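Local coordinates for metallo-beta-lactamase domain-containing protein (Enterococcus faecalis, PDB 2AZ4) that binds two zinc ions in a metallo-beta-lactamase fold and probably acts as a metal-dependent hydrolase, perhaps an RNA-binding exonuclease, at residues 187-192 with 380-385; 214-219 with 386-391; 220-225 with 404-409; 399-404 with 419-424. All blocks are in the same frame, centred on the assembly; numbering follows the deposited sequence.

Interaction 1: residues 187-192 with 380-385; sequences TGDLRL and SGHAIP. With ZN (zinc ion), chain C; ZN (zinc ion), chain D.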
loop_
_atom_site.group_PDB
_atom_site.type_symbol
_atom_site.label_atom_id
_atom_site.label_comp_id
_atom_site.label_asym_id
_atom_site.label_seq_id
_atom_site.Cartn_x
_atom_site.Cartn_y
_atom_site.Cartn_z
ATOM N N THR A 187 10.994 -7.762 -1.860
ATOM C CA THR A 187 9.650 -8.360 -1.797
ATOM C C THR A 187 8.516 -7.350 -1.935
ATOM O O THR A 187 7.403 -7.715 -2.318
ATOM C CB THR A 187 9.400 -9.153 -0.467
ATOM O OG1 THR A 187 9.533 -8.275 0.659
ATOM C CG2 THR A 187 10.360 -10.307 -0.342
ATOM N N GLY A 188 8.800 -6.097 -1.594
ATOM C CA GLY A 188 7.752 -5.118 -1.347
ATOM C C GLY A 188 6.992 -5.610 -0.133
ATOM O O GLY A 188 7.569 -6.294 0.734
ATOM N N ASP A 189 5.712 -5.265 -0.063
ATOM C CA ASP A 189 4.799 -5.818 0.929
ATOM C C ASP A 189 4.039 -6.974 0.312
ATOM O O ASP A 189 3.673 -6.892 -0.862
ATOM C CB ASP A 189 3.780 -4.755 1.328
ATOM C CG ASP A 189 4.346 -3.693 2.214
ATOM O OD1 ASP A 189 5.553 -3.702 2.546
ATOM O OD2 ASP A 189 3.559 -2.823 2.603
ATOM N N LEU A 190 3.777 -8.028 1.100
ATOM C CA LEU A 190 3.144 -9.251 0.593
ATOM C C LEU A 190 2.590 -10.221 1.637
ATOM O O LEU A 190 2.924 -10.162 2.807
ATOM C CB LEU A 190 4.046 -10.051 -0.345
ATOM C CG LEU A 190 5.541 -10.365 -0.181
ATOM C CD1 LEU A 190 6.180 -10.259 1.198
ATOM C CD2 LEU A 190 5.893 -11.655 -0.860
ATOM N N ARG A 191 1.758 -11.140 1.171
ATOM C CA ARG A 191 1.073 -12.094 2.060
ATOM C C ARG A 191 0.749 -13.345 1.266
ATOM O O ARG A 191 0.956 -13.381 0.049
ATOM C CB ARG A 191 -0.216 -11.465 2.629
ATOM C CG ARG A 191 -1.228 -11.079 1.537
ATOM C CD ARG A 191 -2.530 -10.529 2.119
ATOM N NE ARG A 191 -3.397 -9.972 1.081
ATOM C CZ ARG A 191 -4.570 -9.382 1.302
ATOM N NH1 ARG A 191 -5.032 -9.246 2.529
ATOM N NH2 ARG A 191 -5.280 -8.920 0.284
ATOM N N LEU A 192 0.218 -14.355 1.952
ATOM C CA LEU A 192 -0.175 -15.611 1.328
ATOM C C LEU A 192 -1.642 -15.970 1.603
ATOM O O LEU A 192 -2.077 -17.099 1.306
ATOM C CB LEU A 192 0.733 -16.744 1.850
ATOM C CG LEU A 192 2.100 -16.922 1.157
ATOM C CD1 LEU A 192 2.942 -17.976 1.869
ATOM C CD2 LEU A 192 1.892 -17.316 -0.310
ATOM N N SER A 380 -5.365 -8.455 7.426
ATOM C CA SER A 380 -4.077 -7.835 7.164
ATOM C C SER A 380 -3.612 -8.013 5.725
ATOM O O SER A 380 -3.746 -9.079 5.132
ATOM C CB SER A 380 -2.999 -8.368 8.108
ATOM O OG SER A 380 -1.778 -7.691 7.844
ATOM N N GLY A 381 -3.037 -6.953 5.170
ATOM C CA GLY A 381 -2.327 -7.071 3.916
ATOM C C GLY A 381 -0.971 -7.781 4.011
ATOM O O GLY A 381 -0.371 -8.075 2.978
ATOM N N HIS A 382 -0.491 -8.048 5.236
ATOM C CA HIS A 382 0.872 -8.571 5.458
ATOM C C HIS A 382 0.914 -10.040 5.828
ATOM O O HIS A 382 -0.018 -10.554 6.460
ATOM C CB HIS A 382 1.612 -7.745 6.516
ATOM C CG HIS A 382 1.845 -6.330 6.096
ATOM N ND1 HIS A 382 2.877 -5.963 5.263
ATOM C CD2 HIS A 382 1.158 -5.193 6.372
ATOM C CE1 HIS A 382 2.822 -4.660 5.047
ATOM N NE2 HIS A 382 1.799 -4.166 5.719
ATOM N N ALA A 383 1.973 -10.716 5.390
ATOM C CA ALA A 383 2.139 -12.150 5.651
ATOM C C ALA A 383 2.129 -12.349 7.152
ATOM O O ALA A 383 2.800 -11.615 7.865
ATOM C CB ALA A 383 3.444 -12.644 5.064
ATOM N N ILE A 384 1.351 -13.308 7.642
ATOM C CA ILE A 384 1.375 -13.603 9.073
ATOM C C ILE A 384 2.772 -14.196 9.442
ATOM O O ILE A 384 3.489 -14.656 8.556
ATOM C CB ILE A 384 0.206 -14.536 9.481
ATOM C CG1 ILE A 384 0.388 -15.924 8.868
ATOM C CG2 ILE A 384 -1.131 -13.914 9.059
ATOM C CD1 ILE A 384 -0.726 -16.955 9.241
ATOM N N PRO A 385 3.183 -14.146 10.733
ATOM C CA PRO A 385 4.563 -14.591 11.034
ATOM C C PRO A 385 4.910 -15.961 10.424
ATOM O O PRO A 385 5.945 -16.098 9.781
ATOM C CB PRO A 385 4.590 -14.620 12.563
ATOM C CG PRO A 385 3.610 -13.535 12.962
ATOM C CD PRO A 385 2.484 -13.668 11.943
HETATM ZN ZN ZN C . 1.461 -1.955 1.847
HETATM ZN ZN ZN D . 4.301 -0.995 3.681
HETATM O O HOH W 1 -0.071 -14.556 4.956
HETATM O O HOH W 2 0.835 -2.105 3.943
HETATM O O HOH W 3 2.994 -1.588 5.530
HETATM O O HOH W 4 2.205 -0.150 3.084
#
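Chi1 of -74° in Asp189 and of -64° in His382 sets each CG beside its own backbone N, and the two side chains meet at the zinc site with carboxylate and ring planes 65° apart. Asp189 OD2 lies 3.1 Å from His382 CE1, at the ring edge. Asp189 OD2 also bridges both zinc ions, 2.4 Å from the chain C ion and 2.2 Å from the chain D ion. The ring itself coordinates neither metal: its NE2 makes weak hydrogen bonds to two zinc-bound waters, while Glu216 takes ND1. A carboxylate shared between two zincs ringed by His92, His94, Asp96, His97, His167 and His404 is characteristic of the dinuclear zinc site of the metallo-beta-lactamase fold, and His382 therefore belongs to its second shell. Further along, the extended Arg191 chain runs alongside Gly381 O, its CD 3.4 Å from that oxygen. Arg191 NH1 donates to Ser380 O (2.9 Å), approaching from above the carbonyl plane, not along a lone pair; Asp166 and Glu237 form salt bridges with the remaining guanidinium nitrogens. Between the backbones, Ala383 N gives Leu190 O a weak bond of 2.8 Å, and one water accepts from both Leu192 N and Ile384 N.

Interaction 2: residues 214-219 with 386-391; sequences MMEGVS and EDLDKI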
loop_
_atom_site.group_PDB
_atom_site.type_symbol
_atom_site.label_atom_id
_atom_site.label_comp_id
_atom_site.label_asym_id
_atom_site.label_seq_id
_atom_site.Cartn_x
_atom_site.Cartn_y
_atom_site.Cartn_z
ATOM N N MET A 214 15.716 -8.962 0.127
ATOM C CA MET A 214 15.304 -7.808 0.914
ATOM C C MET A 214 13.804 -7.930 1.195
ATOM O O MET A 214 12.987 -7.680 0.318
ATOM C CB MET A 214 15.664 -6.494 0.189
ATOM C CG MET A 214 17.197 -6.282 0.020
ATOM S SD MET A 214 17.745 -5.091 -1.227
ATOM C CE MET A 214 17.191 -5.917 -2.709
ATOM N N MET A 215 13.462 -8.332 2.418
ATOM C CA MET A 215 12.108 -8.773 2.762
ATOM C C MET A 215 11.477 -8.051 3.949
ATOM O O MET A 215 12.105 -7.897 5.005
ATOM C CB MET A 215 12.111 -10.295 3.007
ATOM C CG MET A 215 10.786 -10.893 3.519
ATOM S SD MET A 215 10.884 -12.699 3.438
ATOM C CE MET A 215 9.267 -13.151 4.057
ATOM N N GLU A 216 10.213 -7.651 3.778
ATOM C CA GLU A 216 9.422 -7.054 4.841
ATOM C C GLU A 216 9.239 -7.968 6.061
ATOM O O GLU A 216 9.302 -9.207 5.957
ATOM C CB GLU A 216 8.040 -6.621 4.315
ATOM C CG GLU A 216 7.162 -7.784 3.906
ATOM C CD GLU A 216 5.790 -7.721 4.546
ATOM O OE1 GLU A 216 4.813 -7.479 3.813
ATOM O OE2 GLU A 216 5.679 -7.928 5.779
ATOM N N GLY A 217 9.050 -7.332 7.217
ATOM C CA GLY A 217 8.795 -8.037 8.466
ATOM C C GLY A 217 7.776 -7.295 9.301
ATOM O O GLY A 217 7.968 -7.070 10.502
ATOM N N VAL A 218 6.671 -6.920 8.671
ATOM C CA VAL A 218 5.665 -6.102 9.348
ATOM C C VAL A 218 4.957 -6.870 10.476
ATOM O O VAL A 218 4.930 -6.401 11.631
ATOM C CB VAL A 218 4.657 -5.491 8.345
ATOM C CG1 VAL A 218 3.545 -4.754 9.075
ATOM C CG2 VAL A 218 5.384 -4.559 7.371
ATOM N N SER A 219 4.419 -8.049 10.167
ATOM C CA SER A 219 3.574 -8.744 11.139
ATOM C C SER A 219 4.320 -9.137 12.429
ATOM O O SER A 219 3.720 -9.167 13.501
ATOM C CB SER A 219 2.902 -9.962 10.537
ATOM O OG SER A 219 3.851 -10.981 10.262
ATOM N N GLU A 386 4.021 -16.940 10.582
ATOM C CA GLU A 386 4.147 -18.252 9.938
ATOM C C GLU A 386 4.425 -18.186 8.443
ATOM O O GLU A 386 5.237 -18.965 7.914
ATOM C CB GLU A 386 2.841 -19.035 10.137
ATOM C CG GLU A 386 3.008 -20.501 10.372
ATOM C CD GLU A 386 1.831 -21.075 11.167
ATOM O OE1 GLU A 386 0.707 -21.177 10.609
ATOM O OE2 GLU A 386 2.028 -21.408 12.362
ATOM N N ASP A 387 3.736 -17.280 7.746
ATOM C CA ASP A 387 3.827 -17.236 6.290
ATOM C C ASP A 387 5.108 -16.567 5.845
ATOM O O ASP A 387 5.607 -16.852 4.787
ATOM C CB ASP A 387 2.576 -16.573 5.679
ATOM C CG ASP A 387 1.335 -17.474 5.800
ATOM O OD1 ASP A 387 1.521 -18.652 6.169
ATOM O OD2 ASP A 387 0.189 -17.023 5.548
ATOM N N LEU A 388 5.636 -15.680 6.680
ATOM C CA LEU A 388 6.944 -15.081 6.431
ATOM C C LEU A 388 8.017 -16.167 6.382
ATOM O O LEU A 388 8.784 -16.213 5.447
ATOM C CB LEU A 388 7.270 -14.049 7.510
ATOM C CG LEU A 388 6.518 -12.714 7.472
ATOM C CD1 LEU A 388 6.761 -11.908 8.742
ATOM C CD2 LEU A 388 6.881 -11.891 6.228
ATOM N N ASP A 389 8.030 -17.054 7.384
ATOM C CA ASP A 389 8.903 -18.247 7.375
ATOM C C ASP A 389 8.664 -19.158 6.180
ATOM O O ASP A 389 9.612 -19.709 5.622
ATOM C CB ASP A 389 8.740 -19.056 8.667
ATOM C CG ASP A 389 9.184 -18.289 9.904
ATOM O OD1 ASP A 389 10.146 -17.497 9.812
ATOM O OD2 ASP A 389 8.571 -18.486 10.977
ATOM N N LYS A 390 7.405 -19.329 5.766
ATOM C CA LYS A 390 7.137 -20.165 4.605
ATOM C C LYS A 390 7.696 -19.538 3.331
ATOM O O LYS A 390 8.183 -20.245 2.456
ATOM C CB LYS A 390 5.644 -20.472 4.447
ATOM C CG LYS A 390 5.133 -21.555 5.369
ATOM C CD LYS A 390 3.617 -21.450 5.614
ATOM C CE LYS A 390 3.225 -22.365 6.790
ATOM N NZ LYS A 390 1.761 -22.331 7.164
ATOM N N ILE A 391 7.637 -18.212 3.233
ATOM C CA ILE A 391 8.126 -17.532 2.030
ATOM C C ILE A 391 9.631 -17.746 1.929
ATOM O O ILE A 391 10.125 -18.107 0.881
ATOM C CB ILE A 391 7.747 -16.029 2.016
ATOM C CG1 ILE A 391 6.237 -15.883 1.734
ATOM C CG2 ILE A 391 8.591 -15.260 0.988
ATOM C CD1 ILE A 391 5.622 -14.495 2.086
#
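Strand 214-216 and helix 386-391 run nearly antiparallel, their axes inclined at 162° and 10.6 Å apart at closest approach, with Gly217 and Leu388 the nearest CA pair. Met215 spans this gap. Its CG stands opposite the backbone N (chi1 174°) and the chain stays extended beyond it, which carries the CE methyl to the helix. There Met215 CE lies 3.5 Å from Leu388 CD2, tighter than usual for two carbons, and also 3.8 Å from Ile391 CG2, one turn further on; Leu388 O is close by at 3.4 Å. The helix thus packs against one face of the mixed sheet, in which strand 212-216 lies between strands 182-186 and 399-403, the layered alpha/beta arrangement of the metallo-beta-lactamase fold. Leu388 spreads its two methyls over Glu216 and Ser219. Its CD2 sits 3.6 Å from Glu216 O, a buried carbonyl without a polar partner in the model, whereas CD1 comes 3.4 Å from Ser219 OG, whose hydroxyl is hydrogen-bonded to Ala383 O. The Glu216 side chain, bent at chi2, crosses that of Leu388 at about a right angle; Glu216 OE2 accepts from Val218 N (3.2 Å), on the anti side but tilted from the carboxylate plane, and OE1, the partner of His382, also accepts from the amide of Leu190.

Interaction 3: residues 220-225 with 404-409; sequences ISFPER and HTLKPE. With ZN (zinc ion), chain D.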
loop_
_atom_site.group_PDB
_atom_site.type_symbol
_atom_site.label_atom_id
_atom_site.label_comp_id
_atom_site.label_asym_id
_atom_site.label_seq_id
_atom_site.Cartn_x
_atom_site.Cartn_y
_atom_site.Cartn_z
ATOM N N ILE A 220 5.612 -9.443 12.321
ATOM C CA ILE A 220 6.421 -9.766 13.510
ATOM C C ILE A 220 6.827 -8.529 14.343
ATOM O O ILE A 220 7.435 -8.666 15.406
ATOM C CB ILE A 220 7.690 -10.553 13.143
ATOM C CG1 ILE A 220 8.437 -9.840 12.014
ATOM C CG2 ILE A 220 7.354 -11.992 12.804
ATOM C CD1 ILE A 220 9.852 -10.285 11.829
ATOM N N SER A 221 6.506 -7.330 13.865
ATOM C CA SER A 221 6.882 -6.102 14.563
ATOM C C SER A 221 6.008 -5.806 15.773
ATOM O O SER A 221 6.374 -4.994 16.614
ATOM C CB SER A 221 6.810 -4.909 13.611
ATOM O OG SER A 221 7.770 -5.024 12.597
ATOM N N PHE A 222 4.838 -6.437 15.824
ATOM C CA PHE A 222 3.815 -6.140 16.810
ATOM C C PHE A 222 3.405 -7.444 17.475
ATOM O O PHE A 222 2.956 -8.375 16.789
ATOM C CB PHE A 222 2.606 -5.482 16.133
ATOM C CG PHE A 222 2.958 -4.272 15.312
ATOM C CD1 PHE A 222 3.134 -4.377 13.933
ATOM C CD2 PHE A 222 3.145 -3.040 15.918
ATOM C CE1 PHE A 222 3.483 -3.256 13.166
ATOM C CE2 PHE A 222 3.501 -1.913 15.160
ATOM C CZ PHE A 222 3.662 -2.024 13.787
ATOM N N PRO A 223 3.609 -7.549 18.804
ATOM C CA PRO A 223 3.206 -8.759 19.536
ATOM C C PRO A 223 1.704 -9.015 19.429
ATOM O O PRO A 223 0.917 -8.065 19.360
ATOM C CB PRO A 223 3.574 -8.433 20.992
ATOM C CG PRO A 223 4.637 -7.372 20.884
ATOM C CD PRO A 223 4.254 -6.558 19.682
ATOM N N GLU A 224 1.308 -10.286 19.414
ATOM C CA GLU A 224 -0.113 -10.622 19.438
ATOM C C GLU A 224 -0.767 -9.995 20.673
ATOM O O GLU A 224 -0.271 -10.149 21.798
ATOM C CB GLU A 224 -0.328 -12.139 19.429
ATOM C CG GLU A 224 -1.802 -12.549 19.368
ATOM C CD GLU A 224 -1.999 -14.057 19.258
ATOM O OE1 GLU A 224 -2.733 -14.626 20.101
ATOM O OE2 GLU A 224 -1.421 -14.674 18.329
ATOM N N ARG A 225 -1.856 -9.264 20.440
ATOM C CA ARG A 225 -2.624 -8.616 21.502
ATOM C C ARG A 225 -3.672 -9.571 22.088
ATOM O O ARG A 225 -3.854 -10.688 21.589
ATOM C CB ARG A 225 -3.315 -7.358 20.958
ATOM C CG ARG A 225 -2.371 -6.332 20.338
ATOM C CD ARG A 225 -3.147 -5.277 19.533
ATOM N NE ARG A 225 -2.278 -4.190 19.067
ATOM C CZ ARG A 225 -1.559 -4.212 17.944
ATOM N NH1 ARG A 225 -1.596 -5.272 17.137
ATOM N NH2 ARG A 225 -0.799 -3.167 17.625
ATOM N N HIS A 404 11.597 -3.074 6.596
ATOM C CA HIS A 404 10.189 -2.767 6.831
ATOM C C HIS A 404 9.714 -3.563 8.062
ATOM O O HIS A 404 8.747 -4.332 8.000
ATOM C CB HIS A 404 9.380 -3.115 5.563
ATOM C CG HIS A 404 8.200 -2.232 5.315
ATOM N ND1 HIS A 404 8.273 -0.856 5.366
ATOM C CD2 HIS A 404 6.929 -2.530 4.958
ATOM C CE1 HIS A 404 7.088 -0.347 5.072
ATOM N NE2 HIS A 404 6.257 -1.345 4.821
ATOM N N THR A 405 10.427 -3.367 9.177
ATOM C CA THR A 405 10.251 -4.165 10.381
ATOM C C THR A 405 10.822 -3.442 11.625
ATOM O O THR A 405 11.816 -2.727 11.540
ATOM C CB THR A 405 10.867 -5.607 10.195
ATOM O OG1 THR A 405 10.632 -6.392 11.363
ATOM C CG2 THR A 405 12.388 -5.555 9.881
ATOM N N LEU A 406 10.146 -3.593 12.757
ATOM C CA LEU A 406 10.649 -3.101 14.052
ATOM C C LEU A 406 11.430 -4.185 14.829
ATOM O O LEU A 406 12.015 -3.893 15.880
ATOM C CB LEU A 406 9.507 -2.556 14.920
ATOM C CG LEU A 406 8.502 -1.569 14.322
ATOM C CD1 LEU A 406 7.461 -1.135 15.358
ATOM C CD2 LEU A 406 9.211 -0.375 13.756
ATOM N N LYS A 407 11.427 -5.419 14.314
ATOM C CA LYS A 407 12.112 -6.566 14.959
ATOM C C LYS A 407 12.811 -7.451 13.929
ATOM O O LYS A 407 12.442 -8.615 13.733
ATOM C CB LYS A 407 11.124 -7.377 15.811
ATOM C CG LYS A 407 10.415 -6.514 16.847
ATOM C CD LYS A 407 9.433 -7.261 17.710
ATOM C CE LYS A 407 8.991 -6.324 18.818
ATOM N NZ LYS A 407 7.761 -6.786 19.486
ATOM N N PRO A 408 13.832 -6.905 13.252
ATOM C CA PRO A 408 14.477 -7.665 12.194
ATOM C C PRO A 408 15.182 -8.947 12.682
ATOM O O PRO A 408 15.367 -9.872 11.894
ATOM C CB PRO A 408 15.486 -6.663 11.613
ATOM C CG PRO A 408 15.712 -5.697 12.681
ATOM C CD PRO A 408 14.443 -5.581 13.420
ATOM N N GLU A 409 15.550 -9.011 13.967
ATOM C CA GLU A 409 16.223 -10.210 14.518
ATOM C C GLU A 409 15.297 -11.412 14.594
ATOM O O GLU A 409 15.766 -12.550 14.677
ATOM C CB GLU A 409 16.847 -9.929 15.895
ATOM C CG GLU A 409 18.059 -9.021 15.797
ATOM C CD GLU A 409 19.077 -9.203 16.921
ATOM O OE1 GLU A 409 18.923 -8.528 17.966
ATOM O OE2 GLU A 409 20.054 -9.976 16.742
HETATM ZN ZN ZN D . 4.301 -0.995 3.681
HETATM O O HOH W 4 2.205 -0.150 3.084
HETATM O O HOH W 3 2.994 -1.588 5.530
#
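Ser221 OG accepts a hydrogen bond from Leu406 N, 2.8 Å long and almost straight at 174°, and this is the central link between the two loops. Chi1 of -66° places OG beside the serine's own backbone N, which turns it to the Leu406 amide. The Ser221 CB, meanwhile, rests 3.8 Å from Leu406 CB, so the same short side chain supplies a polar and an apolar contact. Around this pair, Lys407 runs alongside the 220-225 backbone with its chain extended beyond CG: its CD approaches Ile220 O at 3.4 Å, and its NZ ends 3.5 Å from Pro223 CG, the two side chains crossing at about a right angle. Phe222 adds a looser contact, CE2 to Leu406 CD1 at 4.0 Å, approaching obliquely. The end of Ile220 bends back to the other loop, with CD1 3.6 Å from Lys407 O.

The next shell fixes these groups. Thr405 OG1 accepts from Lys407 N at 3.2 Å, forming an ST turn that shapes the 404-409 loop, and Gly217 O is hydrogen-bonded to both Thr405 OG1 and Ser221 OG. Just before the turn, His404 NE2 binds the zinc ion of chain D at 2.3 Å, where Asp96, His97 and Asp189 complete the protein ligands. Loops at the C-terminal ends of neighbouring strands, one of them carrying a zinc ligand, are characteristic of the metallo-beta-lactamase fold.

Interaction 4: residues 399-404 with 419-424; sequences VLVPIH and ILPERG. With ZN (zinc ion), chain D.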
loop_
_atom_site.group_PDB
_atom_site.type_symbol
_atom_site.label_atom_id
_atom_site.label_comp_id
_atom_site.label_asym_id
_atom_site.label_seq_id
_atom_site.Cartn_x
_atom_site.Cartn_y
_atom_site.Cartn_z
ATOM N N VAL A 399 21.389 -14.964 1.241
ATOM C CA VAL A 399 21.479 -13.939 2.266
ATOM C C VAL A 399 20.113 -13.269 2.402
ATOM O O VAL A 399 19.501 -12.879 1.402
ATOM C CB VAL A 399 22.529 -12.851 1.931
ATOM C CG1 VAL A 399 22.643 -11.874 3.092
ATOM C CG2 VAL A 399 23.922 -13.463 1.604
ATOM N N LEU A 400 19.652 -13.143 3.641
ATOM C CA LEU A 400 18.375 -12.507 3.966
ATOM C C LEU A 400 18.629 -11.151 4.610
ATOM O O LEU A 400 19.453 -11.044 5.537
ATOM C CB LEU A 400 17.594 -13.416 4.929
ATOM C CG LEU A 400 16.075 -13.411 5.213
ATOM C CD1 LEU A 400 15.790 -13.131 6.668
ATOM C CD2 LEU A 400 15.179 -12.577 4.264
ATOM N N VAL A 401 17.925 -10.115 4.128
ATOM C CA VAL A 401 17.985 -8.799 4.745
ATOM C C VAL A 401 16.592 -8.363 5.228
ATOM O O VAL A 401 15.790 -7.920 4.403
ATOM C CB VAL A 401 18.510 -7.716 3.735
ATOM C CG1 VAL A 401 18.714 -6.361 4.434
ATOM C CG2 VAL A 401 19.761 -8.161 3.063
ATOM N N PRO A 402 16.282 -8.499 6.542
ATOM C CA PRO A 402 15.011 -7.936 6.984
ATOM C C PRO A 402 14.963 -6.413 6.827
ATOM O O PRO A 402 15.953 -5.711 7.113
ATOM C CB PRO A 402 14.948 -8.322 8.465
ATOM C CG PRO A 402 15.890 -9.521 8.581
ATOM C CD PRO A 402 16.980 -9.179 7.649
ATOM N N ILE A 403 13.819 -5.936 6.333
ATOM C CA ILE A 403 13.523 -4.510 6.197
ATOM C C ILE A 403 12.046 -4.328 6.513
ATOM O O ILE A 403 11.348 -5.309 6.709
ATOM C CB ILE A 403 13.804 -3.991 4.775
ATOM C CG1 ILE A 403 12.984 -4.794 3.734
ATOM C CG2 ILE A 403 15.306 -3.966 4.511
ATOM C CD1 ILE A 403 13.025 -4.234 2.326
ATOM N N HIS A 404 11.597 -3.074 6.596
ATOM C CA HIS A 404 10.189 -2.767 6.831
ATOM C C HIS A 404 9.714 -3.563 8.062
ATOM O O HIS A 404 8.747 -4.332 8.000
ATOM C CB HIS A 404 9.380 -3.115 5.563
ATOM C CG HIS A 404 8.200 -2.232 5.315
ATOM N ND1 HIS A 404 8.273 -0.856 5.366
ATOM C CD2 HIS A 404 6.929 -2.530 4.958
ATOM C CE1 HIS A 404 7.088 -0.347 5.072
ATOM N NE2 HIS A 404 6.257 -1.345 4.821
ATOM N N ILE A 419 21.766 -10.366 7.140
ATOM C CA ILE A 419 22.298 -9.032 7.403
ATOM C C ILE A 419 21.181 -8.168 7.958
ATOM O O ILE A 419 20.115 -8.058 7.343
ATOM C CB ILE A 419 22.823 -8.355 6.112
ATOM C CG1 ILE A 419 24.087 -9.058 5.617
ATOM C CG2 ILE A 419 23.089 -6.858 6.359
ATOM C CD1 ILE A 419 24.548 -8.621 4.245
ATOM N N LEU A 420 21.423 -7.569 9.120
ATOM C CA LEU A 420 20.506 -6.619 9.707
ATOM C C LEU A 420 21.064 -5.238 9.397
ATOM O O LEU A 420 22.070 -4.827 9.991
ATOM C CB LEU A 420 20.381 -6.823 11.214
ATOM C CG LEU A 420 19.970 -8.214 11.713
ATOM C CD1 LEU A 420 19.928 -8.229 13.218
ATOM C CD2 LEU A 420 18.639 -8.669 11.138
ATOM N N PRO A 421 20.419 -4.518 8.455
ATOM C CA PRO A 421 21.002 -3.279 7.941
ATOM C C PRO A 421 20.800 -2.104 8.884
ATOM O O PRO A 421 19.865 -2.087 9.694
ATOM C CB PRO A 421 20.247 -3.052 6.629
ATOM C CG PRO A 421 18.906 -3.668 6.852
ATOM C CD PRO A 421 19.110 -4.817 7.838
ATOM N N GLU A 422 21.696 -1.131 8.789
ATOM C CA GLU A 422 21.454 0.137 9.442
ATOM C C GLU A 422 21.357 1.240 8.391
ATOM O O GLU A 422 21.749 1.056 7.243
ATOM C CB GLU A 422 22.515 0.446 10.506
ATOM C CG GLU A 422 23.890 0.755 9.975
ATOM C CD GLU A 422 24.930 0.877 11.095
ATOM O OE1 GLU A 422 25.888 1.671 10.922
ATOM O OE2 GLU A 422 24.781 0.190 12.141
ATOM N N ARG A 423 20.827 2.381 8.798
ATOM C CA ARG A 423 20.633 3.483 7.884
ATOM C C ARG A 423 21.971 3.900 7.259
ATOM O O ARG A 423 22.974 4.040 7.962
ATOM C CB ARG A 423 19.941 4.633 8.607
ATOM C CG ARG A 423 19.704 5.832 7.731
ATOM C CD ARG A 423 19.274 7.017 8.544
ATOM N NE ARG A 423 19.101 8.168 7.663
ATOM C CZ ARG A 423 17.969 8.457 7.032
ATOM N NH1 ARG A 423 17.915 9.523 6.229
ATOM N NH2 ARG A 423 16.896 7.672 7.192
ATOM N N GLY A 424 21.988 4.019 5.932
ATOM C CA GLY A 424 23.178 4.445 5.188
ATOM C C GLY A 424 24.104 3.329 4.743
ATOM O O GLY A 424 25.007 3.543 3.937
HETATM ZN ZN ZN D . 4.301 -0.995 3.681
HETATM O O HOH W 4 2.205 -0.150 3.084
HETATM O O HOH W 3 2.994 -1.588 5.530
#
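Strand 399-403, next to the edge of the mixed sheet that also holds strand 212-216, meets here the chain that leaves the short edge strand 417-418. Ile419 N donates to Leu400 O in a bond of 2.9 Å, with an angle of 166° at the hydrogen. It is followed by a CA-H...O contact from Val401 CA to Ile419 O at 3.4 Å, so the two backbones remain close for one more residue. Ile419 O also lies 3.3 Å from Pro402 CD. As a proline, Pro402 has no amide hydrogen to offer the edge, and no further backbone hydrogen bond joins the two segments.

Strands 399-403 and 417-418 are parallel, as are 212-216 and 399-403, so this is the parallel margin of one of the sheets of the metallo-beta-lactamase fold. Ile419 and Val399 cross obliquely, CD1 of the isoleucine 3.9 Å from CG1 of the valine. Val401 holds its CG1 opposite the backbone N (chi1 -174°), and that methyl meets Pro421 CG at 3.6 Å; Pro421 CD sits 3.4 Å from Pro402 O. Leu420 begins by pointing away from the strand, yet its end turns back, bringing CD2 to 3.8 Å from Pro402 CG. Phe11 of strand 7-13, a member of the other mixed sheet, touches Val401, Ile403 and Pro421, which places this patch between the two sheets. At the strand's far end the chain passes into the zinc ligand His404.

Along the chain, 187-192, 214-219 and 220-225 come first and pair with 380-385, 386-391 and 404-409, so interactions 1, 2 and 3 interleave; interaction 4 follows 1 and 2 in series and shares His404 with interaction 3. Centres of interactions 1 and 2 lie about 7 Å apart, those of 2 and 3 about 10 Å, and those of 1 and 4 about 17 Å. Strands 212-216 and 399-403 are sheet neighbours, with helix 385-395 leading into the latter. The later part of the chain adds the ligand His404, and His382 through zinc-bound waters, to a dinuclear site built mainly from earlier residues.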